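Local coordinates for protein peptidase S8 and S53, subtilisin, kexin, sedolisin (PDB 4KG7) that probably cleaves proteins as a subtilisin-like serine endopeptidase, the mycosin MycP3 of the ESX-3 type VII secretion system in Mycobacterium smegmatis, at residues 5-10 with 241-246; 119-124 with 291-296; 193-198 with 249-254. All coordinates share one frame; numbering follows the deposited sequence.

Interaction 1: 5-10 with 241-246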
ATOM      1  N   SER A   5      22.122  -7.246   2.049  1.00 31.56           N
ATOM      2  CA  SER A   5      21.649  -8.563   1.656  1.00 28.76           C
ATOM      3  C   SER A   5      20.193  -8.678   2.056  1.00 24.40           C
ATOM      4  O   SER A   5      19.725  -7.916   2.907  1.00 23.64           O
ATOM      5  CB  SER A   5      22.479  -9.644   2.351  1.00 30.06           C
ATOM      6  OG  SER A   5      22.610  -9.339   3.728  1.00 32.14           O
ATOM      7  N   PRO A   6      19.456  -9.610   1.441  1.00 21.50           N
ATOM      8  CA  PRO A   6      18.053  -9.706   1.815  1.00 19.46           C
ATOM      9  C   PRO A   6      17.867  -9.915   3.334  1.00 18.53           C
ATOM     10  O   PRO A   6      18.631 -10.693   3.935  1.00 19.40           O
ATOM     11  CB  PRO A   6      17.562 -10.909   0.996  1.00 19.50           C
ATOM     12  CG  PRO A   6      18.513 -11.004  -0.159  1.00 20.35           C
ATOM     13  CD  PRO A   6      19.831 -10.630   0.444  1.00 21.39           C
ATOM     14  N   PRO A   7      16.885  -9.218   3.961  1.00 16.58           N
ATOM     15  CA  PRO A   7      16.726  -9.325   5.408  1.00 16.45           C
ATOM     16  C   PRO A   7      16.197 -10.702   5.808  1.00 16.96           C
ATOM     17  O   PRO A   7      15.566 -11.386   5.017  1.00 16.94           O
ATOM     18  CB  PRO A   7      15.733  -8.215   5.746  1.00 15.76           C
ATOM     19  CG  PRO A   7      14.915  -8.074   4.515  1.00 15.01           C
ATOM     20  CD  PRO A   7      15.907  -8.267   3.389  1.00 15.40           C
ATOM     21  N   GLN A   8      16.526 -11.095   7.023  1.00 17.73           N
ATOM     22  CA  GLN A   8      16.160 -12.387   7.556  1.00 18.93           C
ATOM     23  C   GLN A   8      15.689 -12.172   8.966  1.00 17.53           C
ATOM     24  O   GLN A   8      16.347 -11.455   9.733  1.00 17.30           O
ATOM     25  CB  GLN A   8      17.414 -13.233   7.576  1.00 22.47           C
ATOM     26  CG  GLN A   8      17.195 -14.709   7.443  1.00 26.02           C
ATOM     27  CD  GLN A   8      18.443 -15.359   6.920  1.00 28.54           C
ATOM     28  OE1 GLN A   8      19.550 -15.008   7.337  1.00 32.11           O
ATOM     29  NE2 GLN A   8      18.288 -16.291   5.987  1.00 30.69           N
ATOM     30  N   VAL A   9      14.584 -12.812   9.343  1.00 15.53           N
ATOM     31  CA  VAL A   9      14.113 -12.738  10.720  1.00 15.20           C
ATOM     32  C   VAL A   9      15.126 -13.357  11.667  1.00 15.78           C
ATOM     33  O   VAL A   9      15.855 -14.279  11.296  1.00 16.39           O
ATOM     34  CB  VAL A   9      12.740 -13.425  10.948  1.00 14.73           C
ATOM     35  CG1 VAL A   9      11.639 -12.695  10.194  1.00 14.03           C
ATOM     36  CG2 VAL A   9      12.786 -14.904  10.580  1.00 14.97           C
ATOM     37  N   ASP A  10      15.171 -12.824  12.880  1.00 15.85           N
ATOM     38  CA  ASP A  10      15.926 -13.426  13.978  1.00 16.91           C
ATOM     39  C   ASP A  10      14.944 -14.299  14.752  1.00 17.15           C
ATOM     40  O   ASP A  10      14.010 -13.778  15.338  1.00 16.57           O
ATOM     41  CB  ASP A  10      16.491 -12.306  14.853  1.00 17.10           C
ATOM     42  CG  ASP A  10      17.283 -12.811  16.059  1.00 18.05           C
ATOM     43  OD1 ASP A  10      17.181 -13.992  16.441  1.00 18.13           O
ATOM     44  OD2 ASP A  10      17.973 -11.961  16.653  1.00 18.49           O
ATOM     45  N   ARG A 241      19.257  -9.840  -8.872  1.00 12.74           N
ATOM     46  CA  ARG A 241      18.459  -8.610  -8.720  1.00 12.08           C
ATOM     47  C   ARG A 241      19.218  -7.445  -8.134  1.00 11.68           C
ATOM     48  O   ARG A 241      18.666  -6.349  -8.012  1.00 11.01           O
ATOM     49  CB  ARG A 241      17.204  -8.884  -7.935  1.00 12.07           C
ATOM     50  CG  ARG A 241      16.431 -10.011  -8.603  1.00 12.65           C
ATOM     51  CD  ARG A 241      14.976  -9.975  -8.334  1.00 12.57           C
ATOM     52  NE  ARG A 241      14.366  -8.697  -8.688  1.00 12.24           N
ATOM     53  CZ  ARG A 241      13.092  -8.432  -8.461  1.00 11.59           C
ATOM     54  NH1 ARG A 241      12.293  -9.376  -7.959  1.00 11.88           N
ATOM     55  NH2 ARG A 241      12.613  -7.238  -8.756  1.00 11.20           N
ATOM     56  N   ASN A 242      20.477  -7.677  -7.792  1.00 11.91           N
ATOM     57  CA  ASN A 242      21.357  -6.614  -7.318  1.00 11.90           C
ATOM     58  C   ASN A 242      20.953  -6.054  -5.959  1.00 11.60           C
ATOM     59  O   ASN A 242      20.915  -4.849  -5.755  1.00 11.33           O
ATOM     60  CB  ASN A 242      21.481  -5.484  -8.351  1.00 11.97           C
ATOM     61  CG  ASN A 242      22.731  -4.647  -8.133  1.00 12.52           C
ATOM     62  OD1 ASN A 242      23.557  -4.968  -7.270  1.00 12.83           O
ATOM     63  ND2 ASN A 242      22.871  -3.561  -8.896  1.00 12.71           N
ATOM     64  N   TRP A 243      20.704  -6.950  -5.014  1.00 11.56           N
ATOM     65  CA  TRP A 243      20.614  -6.584  -3.609  1.00 11.58           C
ATOM     66  C   TRP A 243      21.902  -5.916  -3.146  1.00 12.56           C
ATOM     67  O   TRP A 243      21.857  -5.010  -2.333  1.00 12.35           O
ATOM     68  CB  TRP A 243      20.329  -7.810  -2.728  1.00 11.55           C
ATOM     69  CG  TRP A 243      18.914  -8.293  -2.808  1.00 10.92           C
ATOM     70  CD1 TRP A 243      18.394  -9.170  -3.719  1.00 10.89           C
ATOM     71  CD2 TRP A 243      17.826  -7.940  -1.936  1.00 10.53           C
ATOM     72  NE1 TRP A 243      17.071  -9.367  -3.483  1.00 10.51           N
ATOM     73  CE2 TRP A 243      16.689  -8.641  -2.389  1.00 10.28           C
ATOM     74  CE3 TRP A 243      17.706  -7.114  -0.815  1.00 10.49           C
ATOM     75  CZ2 TRP A 243      15.429  -8.541  -1.757  1.00  9.93           C
ATOM     76  CZ3 TRP A 243      16.436  -7.014  -0.188  1.00 10.08           C
ATOM     77  CH2 TRP A 243      15.337  -7.719  -0.665  1.00  9.78           C
ATOM     78  N   ASN A 244      23.043  -6.390  -3.644  1.00 13.80           N
ATOM     79  CA  ASN A 244      24.356  -5.907  -3.163  1.00 15.04           C
ATOM     80  C   ASN A 244      24.517  -4.407  -3.407  1.00 14.70           C
ATOM     81  O   ASN A 244      25.181  -3.701  -2.634  1.00 15.96           O
ATOM     82  CB  ASN A 244      25.503  -6.632  -3.871  1.00 16.37           C
ATOM     83  CG  ASN A 244      25.637  -8.090  -3.460  1.00 17.40           C
ATOM     84  OD1 ASN A 244      24.977  -8.575  -2.536  1.00 18.75           O
ATOM     85  ND2 ASN A 244      26.483  -8.802  -4.169  1.00 18.91           N
ATOM     86  N   GLY A 245      23.924  -3.926  -4.489  1.00 13.77           N
ATOM     87  CA  GLY A 245      24.037  -2.536  -4.887  1.00 13.36           C
ATOM     88  C   GLY A 245      23.058  -1.587  -4.228  1.00 12.62           C
ATOM     89  O   GLY A 245      23.106  -0.397  -4.482  1.00 12.60           O
ATOM     90  N   VAL A 246      22.166  -2.083  -3.378  1.00 11.93           N
ATOM     91  CA  VAL A 246      21.131  -1.218  -2.797  1.00 11.40           C
ATOM     92  C   VAL A 246      21.736  -0.089  -1.975  1.00 11.73           C
ATOM     93  O   VAL A 246      22.621  -0.331  -1.154  1.00 12.40           O
ATOM     94  CB  VAL A 246      20.157  -2.034  -1.934  1.00 10.98           C
ATOM     95  CG1 VAL A 246      19.278  -1.134  -1.085  1.00 10.72           C
ATOM     96  CG2 VAL A 246      19.298  -2.877  -2.862  1.00 10.54           C
TER
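Ser-5 meets Trp-243 through its main chain, its carbonyl carbon C standing 4.1 Å from Trp-243 CE3 while its CB points away from the loop 241-246. The next residue carries most of the contact. Pro-6 lies over one face of the indole, with CG 3.6 Å from the centroid of the Trp-243 five-membered ring and only 11° off the ring normal, a well-centred CH-pi contact. The remainder of Pro-6 spreads along the same ring system: CB reaches toward the fusion bond, and CA comes within 3.7 Å of Trp-243 CE3 above the benzene half. The N-terminal segment thus rests on the outside of the subtilisin fold, on the loop that runs from strand 209-213 of the central parallel sheet to strand 248-251, at the surface and away from the predicted charge-relay residues. Pro-7 extends the packing to the far end of the indole, where its CD touches Trp-243 CZ3 at 3.8 Å and the two side chains cross at about a right angle. Trp-243 CB points toward the prolines, and its CG sits opposite the carbonyl carbon (chi1 -75°), which carries the indole across to them. Behind it the backbone makes a type I beta turn, closed by Val-246 N to Trp-243 O at 3.1 Å. The carboxylate of Asp-239 binds the N-H groups of both Trp-243 and Asn-244, one oxygen to each, and Trp-280 meets the Trp-243 ring edge-to-face.

Interaction 2: 119-124 with 291-296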
ATOM      1  N   ASP A 119     -21.808   7.380 -11.419  1.00 16.39           N
ATOM      2  CA  ASP A 119     -20.651   7.817 -12.175  1.00 15.37           C
ATOM      3  C   ASP A 119     -19.861   6.568 -12.557  1.00 14.42           C
ATOM      4  O   ASP A 119     -20.349   5.453 -12.356  1.00 14.08           O
ATOM      5  CB  ASP A 119     -19.803   8.762 -11.340  1.00 14.94           C
ATOM      6  CG  ASP A 119     -19.440   8.172  -9.992  1.00 14.28           C
ATOM      7  OD1 ASP A 119     -19.004   6.990  -9.942  1.00 13.93           O
ATOM      8  OD2 ASP A 119     -19.566   8.894  -8.984  1.00 14.50           O
ATOM      9  N   GLY A 120     -18.669   6.753 -13.127  1.00 13.70           N
ATOM     10  CA  GLY A 120     -17.851   5.647 -13.640  1.00 13.26           C
ATOM     11  C   GLY A 120     -16.878   5.063 -12.650  1.00 12.36           C
ATOM     12  O   GLY A 120     -16.064   4.241 -13.037  1.00 12.72           O
ATOM     13  N   PHE A 121     -16.971   5.455 -11.381  1.00 11.63           N
ATOM     14  CA  PHE A 121     -15.973   4.991 -10.393  1.00 10.53           C
ATOM     15  C   PHE A 121     -16.447   3.786  -9.590  1.00 10.15           C
ATOM     16  O   PHE A 121     -17.580   3.732  -9.154  1.00 10.54           O
ATOM     17  CB  PHE A 121     -15.593   6.094  -9.408  1.00 10.24           C
ATOM     18  CG  PHE A 121     -14.673   5.595  -8.322  1.00  9.61           C
ATOM     19  CD1 PHE A 121     -13.324   5.441  -8.585  1.00  9.29           C
ATOM     20  CD2 PHE A 121     -15.160   5.193  -7.082  1.00  9.60           C
ATOM     21  CE1 PHE A 121     -12.490   4.918  -7.641  1.00  8.94           C
ATOM     22  CE2 PHE A 121     -14.310   4.684  -6.117  1.00  9.22           C
ATOM     23  CZ  PHE A 121     -12.976   4.534  -6.410  1.00  8.92           C
ATOM     24  N   SER A 122     -15.542   2.829  -9.380  1.00  9.50           N
ATOM     25  CA  SER A 122     -15.762   1.742  -8.436  1.00  9.15           C
ATOM     26  C   SER A 122     -14.439   1.307  -7.841  1.00  8.42           C
ATOM     27  O   SER A 122     -13.405   1.339  -8.517  1.00  8.25           O
ATOM     28  CB  SER A 122     -16.379   0.519  -9.109  1.00  9.53           C
ATOM     29  OG  SER A 122     -16.602  -0.531  -8.184  1.00  9.56           O
ATOM     30  N   GLY A 123     -14.494   0.843  -6.599  1.00  8.18           N
ATOM     31  CA  GLY A 123     -13.392   0.073  -6.059  1.00  7.66           C
ATOM     32  C   GLY A 123     -13.193  -1.231  -6.805  1.00  7.64           C
ATOM     33  O   GLY A 123     -14.102  -1.717  -7.502  1.00  8.11           O
ATOM     34  N   VAL A 124     -12.010  -1.824  -6.662  1.00  7.27           N
ATOM     35  CA  VAL A 124     -11.723  -3.128  -7.275  1.00  7.36           C
ATOM     36  C   VAL A 124     -12.629  -4.230  -6.705  1.00  7.72           C
ATOM     37  O   VAL A 124     -13.090  -5.134  -7.420  1.00  7.92           O
ATOM     38  CB  VAL A 124     -10.242  -3.515  -7.062  1.00  7.01           C
ATOM     39  CG1 VAL A 124      -9.949  -4.919  -7.580  1.00  7.16           C
ATOM     40  CG2 VAL A 124      -9.335  -2.512  -7.738  1.00  6.88           C
ATOM     41  N   VAL A 291      -8.127   8.575  -9.638  1.00  7.90           N
ATOM     42  CA  VAL A 291      -9.420   9.090  -9.175  1.00  7.91           C
ATOM     43  C   VAL A 291      -9.936   8.133  -8.115  1.00  7.58           C
ATOM     44  O   VAL A 291      -9.972   6.922  -8.325  1.00  7.33           O
ATOM     45  CB  VAL A 291     -10.444   9.142 -10.318  1.00  8.34           C
ATOM     46  CG1 VAL A 291     -11.800   9.574  -9.790  1.00  8.70           C
ATOM     47  CG2 VAL A 291      -9.935  10.062 -11.432  1.00  8.74           C
ATOM     48  N   SER A 292     -10.305   8.682  -6.962  1.00  7.31           N
ATOM     49  CA  SER A 292     -10.855   7.860  -5.907  1.00  7.15           C
ATOM     50  C   SER A 292     -11.799   8.675  -5.026  1.00  7.49           C
ATOM     51  O   SER A 292     -12.379   9.665  -5.462  1.00  7.92           O
ATOM     52  CB  SER A 292      -9.696   7.234  -5.130  1.00  6.77           C
ATOM     53  OG  SER A 292     -10.167   6.275  -4.205  1.00  6.76           O
ATOM     54  N   VAL A 293     -12.005   8.224  -3.813  1.00  7.43           N
ATOM     55  CA  VAL A 293     -12.972   8.831  -2.907  1.00  7.85           C
ATOM     56  C   VAL A 293     -12.305   9.916  -2.058  1.00  7.91           C
ATOM     57  O   VAL A 293     -11.148   9.787  -1.634  1.00  7.67           O
ATOM     58  CB  VAL A 293     -13.564   7.709  -2.018  1.00  7.91           C
ATOM     59  CG1 VAL A 293     -14.489   8.248  -0.960  1.00  8.38           C
ATOM     60  CG2 VAL A 293     -14.234   6.621  -2.880  1.00  7.91           C
ATOM     61  N   SER A 294     -13.059  10.966  -1.768  1.00  8.59           N
ATOM     62  CA  SER A 294     -12.563  12.080  -0.988  1.00  8.96           C
ATOM     63  C   SER A 294     -12.875  11.928   0.490  1.00  9.38           C
ATOM     64  O   SER A 294     -13.916  11.345   0.835  1.00  9.40           O
ATOM     65  CB  SER A 294     -13.200  13.379  -1.509  1.00  9.43           C
ATOM     66  OG  SER A 294     -12.766  14.497  -0.748  1.00  9.80           O
ATOM     67  N   ASN A 295     -11.985  12.449   1.340  1.00  9.70           N
ATOM     68  CA  ASN A 295     -12.254  12.620   2.780  1.00 10.33           C
ATOM     69  C   ASN A 295     -12.983  13.926   3.127  1.00 11.58           C
ATOM     70  O   ASN A 295     -13.215  14.212   4.294  1.00 12.14           O
ATOM     71  CB  ASN A 295     -10.969  12.529   3.600  1.00  9.99           C
ATOM     72  CG  ASN A 295      -9.945  13.601   3.221  1.00  9.89           C
ATOM     73  OD1 ASN A 295      -9.887  14.032   2.075  1.00  9.77           O
ATOM     74  ND2 ASN A 295      -9.090  13.980   4.175  1.00  9.90           N
ATOM     75  N   ALA A 296     -13.336  14.727   2.129  1.00 12.50           N
ATOM     76  CA  ALA A 296     -14.188  15.905   2.366  1.00 13.84           C
ATOM     77  C   ALA A 296     -15.562  15.442   2.844  1.00 14.88           C
ATOM     78  O   ALA A 296     -15.967  14.321   2.588  1.00 14.38           O
ATOM     79  CB  ALA A 296     -14.332  16.717   1.090  1.00 14.17           C
TER
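Phe-121 and Ser-292 are the nearest residues of the two backbones, their CA atoms 7.4 Å apart, so loop 119-124 runs past strand 292-293 without any hydrogen bond between them and one aromatic ring bridges the gap. The ring of Phe-121 is directed at the strand because CG lies anti to the backbone N (chi1 175°). Its CE1 corner comes to 3.3 Å from the carbonyl O of Val-291 and to 3.8 Å from Ser-292 CA, both approaching obliquely. On the other side of the ring's tip, CE2 packs against Val-293 CG2 at 3.8 Å, with the two side chains crossing at about a right angle. Ser-292 CB points away from the loop, and its OG comes no nearer to the ring than 4.0 Å, at Phe-121 CZ; this hydroxyl is hydrogen-bonded to Ser-107 O in helix 104-113.

The base of the phenylalanine is held by an Asx turn: Asp-119 OD1 accepts from Phe-121 N at 2.9 Å, reached on the anti side of the carboxylate and 32° out of its plane. The other oxygen, OD2, makes a salt bridge with Arg-81, a residue that the Phe-121 side chain also touches. Leu-301, on the neighbouring antiparallel strand 301-306, adds another apolar surface for the ring.

The contact thus joins the connection between helix 104-113 and strand 129-134 to the edge strand of the small three-stranded antiparallel sheet. It lies in the subtilisin fold beside the helix that starts at His-104, predicted to belong to the Asp-His-Ser charge relay, with the Ser-292 side chain about 10 Å from that of His-104.

Interaction 3: 193-198 with 249-254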
ATOM      1  N   SER A 193      14.350  -6.404  13.335  1.00 13.75           N
ATOM      2  CA  SER A 193      13.910  -7.743  13.732  0.50 13.26           C
ATOM      3  C   SER A 193      12.440  -7.795  14.188  1.00 12.38           C
ATOM      4  O   SER A 193      11.744  -8.748  13.914  1.00 11.90           O
ATOM      5  CB  SER A 193      14.822  -8.309  14.822  0.50 13.95           C
ATOM      6  OG  SER A 193      14.918  -7.405  15.911  0.50 14.28           O
ATOM      7  N   VAL A 194      11.974  -6.773  14.895  1.00 11.55           N
ATOM      8  CA  VAL A 194      10.593  -6.779  15.393  1.00 10.70           C
ATOM      9  C   VAL A 194       9.599  -6.644  14.237  1.00  9.69           C
ATOM     10  O   VAL A 194       8.574  -7.318  14.181  1.00  9.47           O
ATOM     11  CB  VAL A 194      10.365  -5.721  16.496  1.00 10.99           C
ATOM     12  CG1 VAL A 194       8.895  -5.676  16.906  1.00 10.69           C
ATOM     13  CG2 VAL A 194      11.227  -6.062  17.694  1.00 11.58           C
ATOM     14  N   LEU A 195       9.892  -5.741  13.314  1.00  9.10           N
ATOM     15  CA  LEU A 195       9.042  -5.587  12.129  1.00  8.35           C
ATOM     16  C   LEU A 195       9.048  -6.860  11.282  1.00  8.11           C
ATOM     17  O   LEU A 195       7.991  -7.325  10.821  1.00  7.54           O
ATOM     18  CB  LEU A 195       9.507  -4.367  11.291  1.00  8.38           C
ATOM     19  CG  LEU A 195       8.725  -4.103   9.987  1.00  8.04           C
ATOM     20  CD1 LEU A 195       7.224  -3.881  10.214  1.00  7.71           C
ATOM     21  CD2 LEU A 195       9.322  -2.916   9.254  1.00  8.30           C
ATOM     22  N   GLY A 196      10.232  -7.406  11.047  1.00  8.38           N
ATOM     23  CA  GLY A 196      10.318  -8.678  10.361  1.00  8.33           C
ATOM     24  C   GLY A 196       9.476  -9.753  11.030  1.00  8.21           C
ATOM     25  O   GLY A 196       8.740 -10.482  10.370  1.00  8.04           O
ATOM     26  N   ALA A 197       9.556  -9.833  12.349  1.00  8.44           N
ATOM     27  CA  ALA A 197       8.783 -10.823  13.101  1.00  8.52           C
ATOM     28  C   ALA A 197       7.281 -10.615  12.909  1.00  8.10           C
ATOM     29  O   ALA A 197       6.519 -11.574  12.774  1.00  8.17           O
ATOM     30  CB  ALA A 197       9.134 -10.788  14.573  1.00  8.95           C
ATOM     31  N   ALA A 198       6.858  -9.366  12.986  1.00  7.76           N
ATOM     32  CA  ALA A 198       5.453  -9.025  12.763  1.00  7.46           C
ATOM     33  C   ALA A 198       4.960  -9.431  11.378  1.00  7.18           C
ATOM     34  O   ALA A 198       3.864 -10.001  11.212  1.00  6.91           O
ATOM     35  CB  ALA A 198       5.265  -7.539  12.989  1.00  7.35           C
ATOM     36  N   VAL A 249      16.815   1.757   1.117  1.00  9.70           N
ATOM     37  CA  VAL A 249      15.982   0.627   1.548  1.00  9.41           C
ATOM     38  C   VAL A 249      14.542   1.082   1.689  1.00  8.99           C
ATOM     39  O   VAL A 249      14.265   1.999   2.444  1.00  9.71           O
ATOM     40  CB  VAL A 249      16.473   0.048   2.880  1.00  9.70           C
ATOM     41  CG1 VAL A 249      15.555  -1.049   3.396  1.00  9.42           C
ATOM     42  CG2 VAL A 249      17.896  -0.488   2.722  1.00 10.35           C
ATOM     43  N   SER A 250      13.649   0.428   0.964  1.00  8.40           N
ATOM     44  CA  SER A 250      12.226   0.735   1.049  1.00  7.96           C
ATOM     45  C   SER A 250      11.553  -0.228   2.025  1.00  7.70           C
ATOM     46  O   SER A 250      11.656  -1.436   1.874  1.00  7.71           O
ATOM     47  CB  SER A 250      11.589   0.598  -0.322  1.00  7.69           C
ATOM     48  OG  SER A 250      10.196   0.827  -0.269  1.00  7.38           O
ATOM     49  N   ILE A 251      10.906   0.336   3.034  1.00  7.70           N
ATOM     50  CA  ILE A 251      10.339  -0.384   4.175  1.00  7.76           C
ATOM     51  C   ILE A 251       8.813  -0.245   4.132  1.00  7.24           C
ATOM     52  O   ILE A 251       8.279   0.869   4.057  1.00  7.22           O
ATOM     53  CB  ILE A 251      10.901   0.192   5.494  1.00  8.43           C
ATOM     54  CG1 ILE A 251      12.443   0.183   5.513  1.00  9.06           C
ATOM     55  CG2 ILE A 251      10.386  -0.575   6.684  1.00  8.53           C
ATOM     56  CD1 ILE A 251      13.048   1.245   6.395  1.00  9.74           C
ATOM     57  N   PRO A 252       8.069  -1.364   4.267  1.00  6.84           N
ATOM     58  CA  PRO A 252       8.502  -2.735   4.511  1.00  6.89           C
ATOM     59  C   PRO A 252       8.772  -3.608   3.271  1.00  6.73           C
ATOM     60  O   PRO A 252       8.976  -4.818   3.405  1.00  6.75           O
ATOM     61  CB  PRO A 252       7.314  -3.285   5.302  1.00  6.83           C
ATOM     62  CG  PRO A 252       6.143  -2.677   4.600  1.00  6.58           C
ATOM     63  CD  PRO A 252       6.594  -1.267   4.291  1.00  6.69           C
ATOM     64  N   SER A 253       8.796  -3.015   2.081  1.00  6.63           N
ATOM     65  CA  SER A 253       9.016  -3.788   0.840  1.00  6.64           C
ATOM     66  C   SER A 253      10.198  -4.726   0.871  1.00  7.17           C
ATOM     67  O   SER A 253      10.143  -5.810   0.286  1.00  7.05           O
ATOM     68  CB  SER A 253       9.175  -2.865  -0.375  1.00  6.54           C
ATOM     69  OG  SER A 253       7.927  -2.381  -0.817  1.00  6.29           O
ATOM     70  N   TRP A 254      11.292  -4.328   1.508  1.00  7.67           N
ATOM     71  CA  TRP A 254      12.479  -5.182   1.452  1.00  8.53           C
ATOM     72  C   TRP A 254      12.325  -6.483   2.221  1.00  8.39           C
ATOM     73  O   TRP A 254      13.118  -7.386   2.039  1.00  8.64           O
ATOM     74  CB  TRP A 254      13.729  -4.417   1.821  1.00  9.42           C
ATOM     75  CG  TRP A 254      13.955  -4.237   3.268  1.00 10.31           C
ATOM     76  CD1 TRP A 254      13.046  -3.906   4.227  1.00 10.48           C
ATOM     77  CD2 TRP A 254      15.210  -4.360   3.916  1.00 11.25           C
ATOM     78  NE1 TRP A 254      13.672  -3.820   5.452  1.00 11.21           N
ATOM     79  CE2 TRP A 254      15.003  -4.085   5.286  1.00 11.79           C
ATOM     80  CE3 TRP A 254      16.501  -4.662   3.472  1.00 11.91           C
ATOM     81  CZ2 TRP A 254      16.042  -4.112   6.219  1.00 12.43           C
ATOM     82  CZ3 TRP A 254      17.542  -4.700   4.398  1.00 12.68           C
ATOM     83  CH2 TRP A 254      17.303  -4.423   5.763  1.00 13.09           C
TER
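Leu-195 stretches its chain out from the helix, with CG anti to the backbone N (chi1 178°), while Ile-251 places CG2 anti to its own N (chi1 -55° for CG1); these two settings bring the methyls Leu-195 CD2 and Ile-251 CG2 to 3.6 Å. Helix 193-205 belongs to the beta-alpha-beta crossover of the subtilisin fold that links the adjacent parallel strands 175-178 and 209-213. Its partner here is the end of strand 248-251, which pairs antiparallel with strand 182-185.

The two branched side chains cross obliquely, and the contact is entirely apolar and buried. A cis peptide bond precedes Pro-252, at the point where the strand ends and the chain turns back; Trp-254 N closes the bend on Ser-250 O at 2.9 Å. Leu-195 also packs on Leu-161 and Ala-162 of helix 150-170, while Pro-252 lies on Ala-212 of strand 209-213, so the contact sits between that helix and the central sheet. The proline is the looser of the two partners of the leucine, with Leu-195 CD2 4.4 Å from Pro-252 CB.

Interactions 1 and 3 adjoin, their centres 12 Å apart: Trp-254 O lies 3.1 Å from Pro-7 CG, and Val-9 CG1 reaches Gly-196 O of helix 193-205. Together they lay the N-terminal segment against that helix and against the chain on both sides of strand 248-251. Interaction 2 stands across the chain's centre, about 37 Å from interaction 1 and 30 Å from interaction 3 between centres. Along the sequence the segments come as 5-10, 119-124, 193-198, 241-246, 249-254 and 291-296, so 5-10 with 241-246 crosses both other pairs. The contacts therefore tie distant parts of the chain together on opposite sides of the centre of one subtilisin-like fold.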